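Local coordinates for hemolysin-related protein (Vibrio cholerae serotype O1, PDB 6MLT) that is a secreted biofilm matrix protein that binds metal ions and probably carbohydrate, with a likely role in biofilm adhesion, at residues 101-106 / 149-154. Sequence-based numbering, arbitrary orientation.
Sequences AAADLD and IALADI. With NA (sodium ion), chain D; NA (sodium ion), chain E.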
ATOM      1  N   ALA A 101      -9.045   0.672  16.365  1.00 16.67           N
ATOM      2  CA  ALA A 101      -8.761   1.553  15.240  1.00 17.37           C
ATOM      3  C   ALA A 101      -9.076   2.981  15.656  1.00 19.88           C
ATOM      4  O   ALA A 101      -9.975   3.216  16.465  1.00 21.12           O
ATOM      5  CB  ALA A 101      -9.583   1.189  14.006  1.00 17.43           C
ATOM      6  N   ALA A 102      -8.349   3.941  15.089  1.00 16.58           N
ATOM      7  CA  ALA A 102      -8.500   5.322  15.517  1.00 16.16           C
ATOM      8  C   ALA A 102      -8.421   6.266  14.330  1.00 16.21           C
ATOM      9  O   ALA A 102      -7.705   6.019  13.359  1.00 16.40           O
ATOM     10  CB  ALA A 102      -7.434   5.704  16.552  1.00 17.52           C
ATOM     11  N   ALA A 103      -9.159   7.365  14.436  1.00 16.38           N
ATOM     12  CA  ALA A 103      -9.147   8.420  13.434  1.00 17.12           C
ATOM     13  C   ALA A 103     -10.019   9.551  13.945  1.00 17.18           C
ATOM     14  O   ALA A 103     -10.820   9.368  14.866  1.00 19.05           O
ATOM     15  CB  ALA A 103      -9.662   7.933  12.073  1.00 17.62           C
ATOM     16  N   ASP A 104      -9.856  10.723  13.334  1.00 20.51           N
ATOM     17  CA  ASP A 104     -10.754  11.849  13.579  1.00 23.89           C
ATOM     18  C   ASP A 104     -11.998  11.619  12.731  1.00 24.94           C
ATOM     19  O   ASP A 104     -12.023  11.936  11.540  1.00 25.88           O
ATOM     20  CB  ASP A 104     -10.075  13.171  13.242  1.00 28.37           C
ATOM     21  CG  ASP A 104     -10.958  14.383  13.524  1.00 31.16           C
ATOM     22  OD1 ASP A 104     -12.124  14.216  13.952  1.00 28.15           O
ATOM     23  OD2 ASP A 104     -10.470  15.513  13.320  1.00 31.61           O
ATOM     24  N   LEU A 105     -13.030  11.047  13.346  1.00 25.00           N
ATOM     25  CA  LEU A 105     -14.183  10.572  12.594  1.00 25.09           C
ATOM     26  C   LEU A 105     -15.194  11.676  12.311  1.00 24.43           C
ATOM     27  O   LEU A 105     -15.893  11.617  11.293  1.00 25.50           O
ATOM     28  CB  LEU A 105     -14.859   9.432  13.358  1.00 26.36           C
ATOM     29  CG  LEU A 105     -14.014   8.168  13.552  1.00 24.79           C
ATOM     30  CD1 LEU A 105     -14.733   7.177  14.458  1.00 27.04           C
ATOM     31  CD2 LEU A 105     -13.695   7.534  12.222  1.00 25.15           C
ATOM     32  N   ASP A 106     -15.296  12.675  13.183  1.00 25.19           N
ATOM     33  CA  ASP A 106     -16.277  13.739  13.021  1.00 26.55           C
ATOM     34  C   ASP A 106     -15.666  15.060  12.587  1.00 27.45           C
ATOM     35  O   ASP A 106     -16.396  16.042  12.435  1.00 32.01           O
ATOM     36  CB  ASP A 106     -17.072  13.936  14.321  1.00 28.63           C
ATOM     37  CG  ASP A 106     -16.203  14.355  15.498  1.00 29.91           C
ATOM     38  OD1 ASP A 106     -14.964  14.419  15.364  1.00 29.77           O
ATOM     39  OD2 ASP A 106     -16.781  14.621  16.573  1.00 29.89           O
ATOM     40  N   ILE A 149     -11.003  -4.017  13.078  1.00 15.52           N
ATOM     41  CA  ILE A 149     -11.805  -2.872  12.673  1.00 17.11           C
ATOM     42  C   ILE A 149     -10.959  -2.020  11.740  1.00 18.26           C
ATOM     43  O   ILE A 149      -9.808  -1.700  12.059  1.00 18.13           O
ATOM     44  CB  ILE A 149     -12.276  -2.051  13.887  1.00 18.88           C
ATOM     45  CG1 ILE A 149     -13.207  -2.903  14.757  1.00 21.82           C
ATOM     46  CG2 ILE A 149     -12.970  -0.784  13.429  1.00 17.81           C
ATOM     47  CD1 ILE A 149     -13.616  -2.250  16.054  1.00 26.08           C
ATOM     48  N   ALA A 150     -11.522  -1.671  10.586  1.00 15.93           N
ATOM     49  CA  ALA A 150     -10.891  -0.756   9.650  1.00 18.56           C
ATOM     50  C   ALA A 150     -11.824   0.428   9.421  1.00 19.39           C
ATOM     51  O   ALA A 150     -13.050   0.300   9.527  1.00 20.18           O
ATOM     52  CB  ALA A 150     -10.565  -1.441   8.326  1.00 20.19           C
ATOM     53  N   LEU A 151     -11.235   1.579   9.118  1.00 14.54           N
ATOM     54  CA  LEU A 151     -11.966   2.836   8.982  1.00 17.81           C
ATOM     55  C   LEU A 151     -11.720   3.418   7.599  1.00 20.35           C
ATOM     56  O   LEU A 151     -10.567   3.650   7.219  1.00 20.79           O
ATOM     57  CB  LEU A 151     -11.525   3.831  10.053  1.00 18.06           C
ATOM     58  CG  LEU A 151     -11.551   3.299  11.486  1.00 18.12           C
ATOM     59  CD1 LEU A 151     -10.906   4.296  12.429  1.00 20.01           C
ATOM     60  CD2 LEU A 151     -12.974   2.994  11.915  1.00 18.76           C
ATOM     61  N   ALA A 152     -12.798   3.685   6.864  1.00 19.68           N
ATOM     62  CA  ALA A 152     -12.671   4.252   5.527  1.00 20.10           C
ATOM     63  C   ALA A 152     -13.987   4.885   5.111  1.00 20.29           C
ATOM     64  O   ALA A 152     -15.059   4.488   5.579  1.00 19.02           O
ATOM     65  CB  ALA A 152     -12.262   3.189   4.500  1.00 22.15           C
ATOM     66  N   ASP A 153     -13.893   5.876   4.226  1.00 20.85           N
ATOM     67  CA  ASP A 153     -15.064   6.400   3.527  1.00 22.14           C
ATOM     68  C   ASP A 153     -15.220   5.567   2.263  1.00 22.29           C
ATOM     69  O   ASP A 153     -14.532   5.798   1.265  1.00 22.26           O
ATOM     70  CB  ASP A 153     -14.905   7.882   3.207  1.00 27.16           C
ATOM     71  CG  ASP A 153     -16.124   8.467   2.479  1.00 31.19           C
ATOM     72  OD1 ASP A 153     -17.063   7.715   2.130  1.00 28.43           O
ATOM     73  OD2 ASP A 153     -16.143   9.698   2.267  1.00 33.60           O
ATOM     74  N   ILE A 154     -16.133   4.591   2.299  1.00 19.95           N
ATOM     75  CA  ILE A 154     -16.185   3.590   1.238  1.00 20.10           C
ATOM     76  C   ILE A 154     -17.121   3.971   0.104  1.00 21.02           C
ATOM     77  O   ILE A 154     -17.069   3.335  -0.960  1.00 22.79           O
ATOM     78  CB  ILE A 154     -16.585   2.209   1.795  1.00 20.77           C
ATOM     79  CG1 ILE A 154     -17.996   2.252   2.404  1.00 25.47           C
ATOM     80  CG2 ILE A 154     -15.545   1.741   2.807  1.00 20.39           C
ATOM     81  CD1 ILE A 154     -18.460   0.929   2.981  1.00 29.34           C
TER
HETATM   82 NA    NA D1003     -12.872  13.828  16.190  1.00 21.13          NA
HETATM   83 NA    NA E1004     -18.926   7.258   3.570  1.00 27.05          NA
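The first strands of two successive beta-propeller blades, 101-103 and 150-152, meet here at the inner edges of their sheets. A101 and L151 form the centre of the contact. The strands run roughly parallel, with 27° between their directions and their axes 7.1 Å apart at closest approach. No hydrogen bond crosses; the segments meet through apolar side chains and their contacts with backbone atoms.

L151 reaches over with one methyl. Its CG lies beside the backbone N (chi1 -51°), and chi2 of 172° extends CD1 away from CA toward 101-103. CD1 makes most of the contacts. It packs 3.7 Å from CB of A101 and 3.9 Å from CB of A103. The same L151 CD1 rests on the backbone of A102, 3.7 Å from A102 C. L105 adds its CD2, 4.3 Å from CD1 of L151, from the turn that follows the strand. At the other end, CB of A101 sits 3.5 Å from the backbone O of I149 and also meets CG2 of I149. V114, I162 and I589 also pack on L151, which is buried.

Past each strand the chain turns into a metal loop. D104 and D106 bind one sodium ion through OD1, with D108, E112 and the backbone O of L110. D153 binds the second through OD1, with N155, D157, E161 and the backbone O of N159. Apolar packing between blades is general to beta-propellers; the Asp-rich cation loop after the first strand is characteristic of FG-GAP-like repeats.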